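Local coordinates for protein nicotinamide-nucleotide adenylyltransferase NadR family / Ribosylnicotinamide kinase (Lactococcus lactis subsp. cremoris, PDB 6GYE) that binds nicotinamide riboside and probably phosphorylates it, and probably also adenylylates nicotinamide mononucleotide to make NAD+, at residues K181-M186 with L296-P301; I204-S209 with I255-T260. All coordinates share one frame; numbering follows the deposited sequence.

Both contacts reach the same parallel sheet, and their centres are about 10 Å apart. Contact 1 is wholly buried; contact 2 is mostly buried, with part of its loop side partly exposed. Contact 1 is a strand pair inside the sheet, 181-186 beside 296-301. Contact 2 is at an outermost strand of that sheet, 255-259, where the loop 204-209 runs along it. The two contacts meet directly: Val183 O is 2.7 Å from Leu258 N, and Val185 N is 2.9 Å from Leu258 O, both probable hydrogen bonds. Contact 1 is a backbone ladder with aliphatic side chains and one methionine. Contact 2 has fewer backbone bonds, adds a serine hydroxyl and an aromatic ring, and brings Leu258 to nicotinamide riboside.

Contact 1 (K181-M186 with L296-P301); sequences KVVTVM and LILVIP
Val183 to Met186 and Leu296 to Val299 pair in register as neighbouring parallel strands. They belong to the central sheet of the P-loop NTPase fold. The strand 181-187 leads into a sequence that fits a Walker A P-loop. The strand axes approach to 4.7 Å and their directions differ by 18°.

Five hydrogen bonds join the backbones, passing alternately from one strand to the other. The first, from Leu296 N to Val182 O, is the longest at 3.3 Å. The last four are shorter and straighter. CA-H...O contacts fill in between them, such as Val183 CA to Leu296 O.

Val183, Val185, Leu296 and Leu298 lie on one face. Val183 CG1 is anti to the backbone N (chi1 -180°) and touches both leucines. It meets Leu296 CD2 at 3.9 Å and Leu298 CD1 at the same distance. Beyond the pair, Val185 packs on Val197 and Leu298 on Leu200 of helix 193-203. Helix 358-370 also reaches this face, with Tyr369 against Leu296 and Ala362 against Leu298.

Thr184, Met186, Ile297 and Val299 lie on the opposite face. Met186 can be followed outward. Its CB lies 4.1 Å from Leu298 O. Its CG turns back beside the backbone N (chi1 -58°), which places the chain beside Ile297 rather than Val299. The chain is extended from there, so CG, SD and CE all pass Ile297 CG2. The sulfur comes nearest, with SD 3.7 Å from Ile297 CG2, and the terminal CE is 3.8 Å from that same methyl.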
loop_
_atom_site.group_PDB
_atom_site.type_symbol
_atom_site.label_atom_id
_atom_site.label_comp_id
_atom_site.label_asym_id
_atom_site.label_seq_id
_atom_site.Cartn_x
_atom_site.Cartn_y
_atom_site.Cartn_z
ATOM N N LYS A 181 6.823 -3.186 -2.858
ATOM C CA LYS A 181 8.137 -3.295 -2.239
ATOM C C LYS A 181 8.842 -1.939 -2.267
ATOM O O LYS A 181 8.748 -1.197 -3.250
ATOM C CB LYS A 181 8.964 -4.345 -2.975
ATOM C CG LYS A 181 8.527 -5.811 -2.712
ATOM C CD LYS A 181 9.061 -6.309 -1.411
ATOM C CE LYS A 181 8.749 -7.796 -1.174
ATOM N NZ LYS A 181 7.278 -7.992 -1.154
ATOM N N VAL A 182 9.579 -1.627 -1.207
ATOM C CA VAL A 182 10.189 -0.305 -1.056
ATOM C C VAL A 182 11.651 -0.483 -0.651
ATOM O O VAL A 182 11.945 -1.123 0.365
ATOM C CB VAL A 182 9.430 0.557 -0.027
ATOM C CG1 VAL A 182 10.101 1.926 0.176
ATOM C CG2 VAL A 182 7.960 0.740 -0.439
ATOM N N VAL A 183 12.558 0.080 -1.449
ATOM C CA VAL A 183 13.995 0.104 -1.179
ATOM C C VAL A 183 14.400 1.548 -0.932
ATOM O O VAL A 183 14.186 2.405 -1.797
ATOM C CB VAL A 183 14.796 -0.457 -2.366
ATOM C CG1 VAL A 183 16.292 -0.434 -2.066
ATOM C CG2 VAL A 183 14.318 -1.826 -2.739
ATOM N N THR A 184 15.021 1.815 0.214
ATOM C CA THR A 184 15.442 3.165 0.570
ATOM C C THR A 184 16.958 3.217 0.676
ATOM O O THR A 184 17.566 2.356 1.318
ATOM C CB THR A 184 14.809 3.610 1.895
ATOM O OG1 THR A 184 13.382 3.544 1.796
ATOM C CG2 THR A 184 15.219 5.046 2.218
ATOM N N VAL A 185 17.564 4.220 0.059
ATOM C CA VAL A 185 19.013 4.399 0.106
ATOM C C VAL A 185 19.342 5.515 1.089
ATOM O O VAL A 185 18.694 6.566 1.094
ATOM C CB VAL A 185 19.581 4.703 -1.295
ATOM C CG1 VAL A 185 21.070 4.927 -1.211
ATOM C CG2 VAL A 185 19.243 3.576 -2.270
ATOM N N MET A 186 20.346 5.292 1.922
ATOM C CA MET A 186 20.740 6.222 2.974
ATOM C C MET A 186 22.255 6.408 2.968
ATOM O O MET A 186 23.008 5.462 2.712
ATOM C CB MET A 186 20.280 5.716 4.364
ATOM C CG MET A 186 18.768 5.482 4.504
ATOM S SD MET A 186 18.318 5.057 6.215
ATOM C CE MET A 186 16.550 4.761 6.041
ATOM N N LEU A 296 13.899 -2.906 2.338
ATOM C CA LEU A 296 15.343 -3.020 2.225
ATOM C C LEU A 296 15.919 -1.625 2.374
ATOM O O LEU A 296 15.433 -0.697 1.725
ATOM C CB LEU A 296 15.750 -3.615 0.873
ATOM C CG LEU A 296 17.248 -3.513 0.590
ATOM C CD1 LEU A 296 18.020 -4.359 1.613
ATOM C CD2 LEU A 296 17.586 -3.920 -0.846
ATOM N N ILE A 297 16.937 -1.487 3.222
ATOM C CA ILE A 297 17.617 -0.225 3.471
ATOM C C ILE A 297 19.082 -0.390 3.072
ATOM O O ILE A 297 19.829 -1.146 3.707
ATOM C CB ILE A 297 17.485 0.201 4.939
ATOM C CG1 ILE A 297 16.011 0.453 5.281
ATOM C CG2 ILE A 297 18.324 1.453 5.227
ATOM C CD1 ILE A 297 15.724 0.480 6.793
ATOM N N LEU A 298 19.496 0.320 2.033
ATOM C CA LEU A 298 20.871 0.291 1.546
ATOM C C LEU A 298 21.640 1.472 2.128
ATOM O O LEU A 298 21.288 2.627 1.873
ATOM C CB LEU A 298 20.901 0.352 0.017
ATOM C CG LEU A 298 20.303 -0.876 -0.668
ATOM C CD1 LEU A 298 20.159 -0.663 -2.145
ATOM C CD2 LEU A 298 21.154 -2.099 -0.406
ATOM N N VAL A 299 22.698 1.191 2.885
ATOM C CA VAL A 299 23.492 2.229 3.529
ATOM C C VAL A 299 24.823 2.323 2.801
ATOM O O VAL A 299 25.537 1.322 2.682
ATOM C CB VAL A 299 23.707 1.933 5.023
ATOM C CG1 VAL A 299 24.678 2.931 5.629
ATOM C CG2 VAL A 299 22.371 1.959 5.763
ATOM N N ILE A 300 25.165 3.516 2.320
ATOM C CA ILE A 300 26.470 3.764 1.709
ATOM C C ILE A 300 27.409 4.256 2.810
ATOM O O ILE A 300 27.237 5.384 3.297
ATOM C CB ILE A 300 26.373 4.779 0.567
ATOM C CG1 ILE A 300 25.375 4.302 -0.493
ATOM C CG2 ILE A 300 27.756 5.030 -0.020
ATOM C CD1 ILE A 300 25.201 5.291 -1.657
ATOM N N PRO A 301 28.417 3.480 3.192
ATOM C CA PRO A 301 29.286 3.875 4.294
ATOM C C PRO A 301 30.366 4.819 3.809
ATOM O O PRO A 301 30.667 4.870 2.609
ATOM C CB PRO A 301 29.882 2.540 4.755
ATOM C CG PRO A 301 29.966 1.766 3.492
ATOM C CD PRO A 301 28.776 2.156 2.663
#

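Contact 2 (I204-S209 with I255-T260); sequences INAPFS and IVFLDT. With NNR (Nicotinamide riboside), chain I.
The loop 204-209 pairs with the outermost strand 255-259 through a single beta bridge, Phe208 to Phe257. Phe257 N gives a hydrogen bond to Pro207 O in the carbonyl plane, and Phe257 O takes one from Ser209 N at 3.0 Å. Ser209 OG extends the pairing. It accepts from Asp259 N at 3.0 Å and 163°, and is also bonded to Asn243. With chi1 68°, the hydroxyl sits between the backbone N and the carbonyl carbon, turned to that amide.

The loop follows helix 193-203, which ends in a Schellman motif with Asn205 as its C-prime residue. In this P-loop NTPase fold, the helix begins with the last residues of the probable Walker A sequence, Lys193 and Thr194. Asp259 OD1 forms a salt bridge with Lys193 NZ, and OD2 is hydrogen-bonded to Thr194 OG1.

The Phe257 ring is met at its edge. Ile204 CD1 and Ala206 CB lie near the ring plane, each 3.8 Å from Phe257 CE1. Pro207 CG packs on Val256 CG1, also at 3.8 Å. Leu258 divides its branches between the loop and the ligand: CD2 lies 3.8 Å from Ser209 OG, while CD1 is 3.3 Å from amide N7 of nicotinamide riboside.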
loop_
_atom_site.group_PDB
_atom_site.type_symbol
_atom_site.label_atom_id
_atom_site.label_comp_id
_atom_site.label_asym_id
_atom_site.label_seq_id
_atom_site.Cartn_x
_atom_site.Cartn_y
_atom_site.Cartn_z
ATOM N N ILE A 204 15.548 -2.005 -13.493
ATOM C CA ILE A 204 14.370 -2.863 -13.555
ATOM C C ILE A 204 13.109 -2.074 -13.902
ATOM O O ILE A 204 11.994 -2.535 -13.634
ATOM C CB ILE A 204 14.189 -3.616 -12.221
ATOM C CG1 ILE A 204 14.107 -2.624 -11.048
ATOM C CG2 ILE A 204 15.327 -4.615 -11.998
ATOM C CD1 ILE A 204 13.649 -3.283 -9.734
ATOM N N ASN A 205 13.268 -0.895 -14.513
ATOM C CA ASN A 205 12.134 -0.075 -14.931
ATOM C C ASN A 205 11.276 0.364 -13.741
ATOM O O ASN A 205 10.049 0.472 -13.849
ATOM C CB ASN A 205 11.280 -0.780 -16.001
ATOM C CG ASN A 205 11.956 -0.810 -17.343
ATOM O OD1 ASN A 205 12.864 -0.007 -17.604
ATOM N ND2 ASN A 205 11.471 -1.670 -18.241
ATOM N N ALA A 206 11.929 0.611 -12.571
ATOM C CA ALA A 206 11.231 1.053 -11.378
ATOM C C ALA A 206 11.269 2.572 -11.247
ATOM O O ALA A 206 12.212 3.217 -11.714
ATOM C CB ALA A 206 11.869 0.433 -10.132
ATOM N N PRO A 207 10.259 3.175 -10.624
ATOM C CA PRO A 207 10.327 4.602 -10.327
ATOM C C PRO A 207 11.242 4.825 -9.134
ATOM O O PRO A 207 11.518 3.918 -8.351
ATOM C CB PRO A 207 8.871 4.983 -10.002
ATOM C CG PRO A 207 8.248 3.753 -9.557
ATOM C CD PRO A 207 8.974 2.593 -10.198
ATOM N N PHE A 208 11.717 6.060 -9.011
ATOM C CA PHE A 208 12.566 6.438 -7.894
ATOM C C PHE A 208 12.263 7.882 -7.514
ATOM O O PHE A 208 11.799 8.663 -8.335
ATOM C CB PHE A 208 14.051 6.279 -8.244
ATOM C CG PHE A 208 14.489 7.117 -9.415
ATOM C CD1 PHE A 208 14.415 6.620 -10.710
ATOM C CD2 PHE A 208 14.967 8.404 -9.222
ATOM C CE1 PHE A 208 14.822 7.400 -11.790
ATOM C CE2 PHE A 208 15.365 9.191 -10.302
ATOM C CZ PHE A 208 15.296 8.693 -11.581
ATOM N N SER A 209 12.528 8.232 -6.267
ATOM C CA SER A 209 12.421 9.611 -5.831
ATOM C C SER A 209 13.795 10.275 -5.855
ATOM O O SER A 209 14.833 9.612 -5.919
ATOM C CB SER A 209 11.829 9.680 -4.423
ATOM O OG SER A 209 12.753 9.131 -3.507
ATOM N N ILE A 255 7.986 -2.328 -7.325
ATOM C CA ILE A 255 9.171 -1.997 -6.541
ATOM C C ILE A 255 9.490 -0.524 -6.768
ATOM O O ILE A 255 9.548 -0.081 -7.919
ATOM C CB ILE A 255 10.373 -2.872 -6.969
ATOM C CG1 ILE A 255 9.982 -4.357 -6.976
ATOM C CG2 ILE A 255 11.592 -2.603 -6.071
ATOM C CD1 ILE A 255 11.119 -5.328 -7.307
ATOM N N VAL A 256 9.737 0.236 -5.687
ATOM C CA VAL A 256 10.155 1.632 -5.823
ATOM C C VAL A 256 11.425 1.886 -5.016
ATOM O O VAL A 256 11.692 1.230 -4.006
ATOM C CB VAL A 256 9.051 2.637 -5.415
ATOM C CG1 VAL A 256 7.726 2.253 -6.056
ATOM C CG2 VAL A 256 8.927 2.709 -3.928
ATOM N N PHE A 257 12.213 2.852 -5.476
ATOM C CA PHE A 257 13.476 3.216 -4.848
ATOM C C PHE A 257 13.378 4.633 -4.305
ATOM O O PHE A 257 12.912 5.537 -5.004
ATOM C CB PHE A 257 14.640 3.091 -5.829
ATOM C CG PHE A 257 14.952 1.674 -6.206
ATOM C CD1 PHE A 257 14.238 1.028 -7.220
ATOM C CD2 PHE A 257 15.946 0.978 -5.540
ATOM C CE1 PHE A 257 14.510 -0.297 -7.565
ATOM C CE2 PHE A 257 16.241 -0.352 -5.883
ATOM C CZ PHE A 257 15.515 -0.990 -6.901
ATOM N N LEU A 258 13.777 4.812 -3.053
ATOM C CA LEU A 258 13.658 6.094 -2.373
ATOM C C LEU A 258 15.041 6.642 -2.045
ATOM O O LEU A 258 15.855 5.950 -1.426
ATOM C CB LEU A 258 12.827 5.951 -1.094
ATOM C CG LEU A 258 11.407 5.414 -1.280
ATOM C CD1 LEU A 258 10.689 5.431 0.072
ATOM C CD2 LEU A 258 10.622 6.228 -2.348
ATOM N N ASP A 259 15.281 7.902 -2.417
ATOM C CA ASP A 259 16.544 8.587 -2.132
ATOM C C ASP A 259 16.390 9.324 -0.802
ATOM O O ASP A 259 15.951 10.485 -0.749
ATOM C CB ASP A 259 16.912 9.540 -3.267
ATOM C CG ASP A 259 18.380 9.971 -3.217
ATOM O OD1 ASP A 259 19.035 9.700 -2.187
ATOM O OD2 ASP A 259 18.886 10.547 -4.210
ATOM N N THR A 260 16.754 8.631 0.284
ATOM C CA THR A 260 16.693 9.100 1.676
ATOM C C THR A 260 15.260 9.245 2.189
ATOM O O THR A 260 14.291 9.114 1.434
ATOM C CB THR A 260 17.459 10.429 1.894
ATOM O OG1 THR A 260 16.695 11.541 1.428
ATOM C CG2 THR A 260 18.799 10.427 1.202
HETATM O O2R NNR I . 1.994 7.370 0.494
HETATM C C2R NNR I . 2.183 6.192 1.290
HETATM C C3R NNR I . 0.905 5.735 1.982
HETATM O O3R NNR I . -0.213 6.587 1.699
HETATM C C4R NNR I . 1.201 5.754 3.473
HETATM C C5R NNR I . 1.026 4.373 4.089
HETATM O O5R NNR I . 1.358 4.427 5.481
HETATM O O4R NNR I . 2.551 6.194 3.649
HETATM C C1R NNR I . 3.185 6.475 2.399
HETATM N N1 NNR I . 4.359 5.617 2.234
HETATM C C2 NNR I . 5.581 6.117 2.462
HETATM C C6 NNR I . 4.198 4.341 1.857
HETATM C C5 NNR I . 5.295 3.504 1.692
HETATM C C4 NNR I . 6.571 3.998 1.923
HETATM C C3 NNR I . 6.712 5.323 2.314
HETATM C C7 NNR I . 8.075 5.893 2.572
HETATM O O7 NNR I . 8.246 7.097 2.479
HETATM N N7 NNR I . 9.066 5.065 2.897
#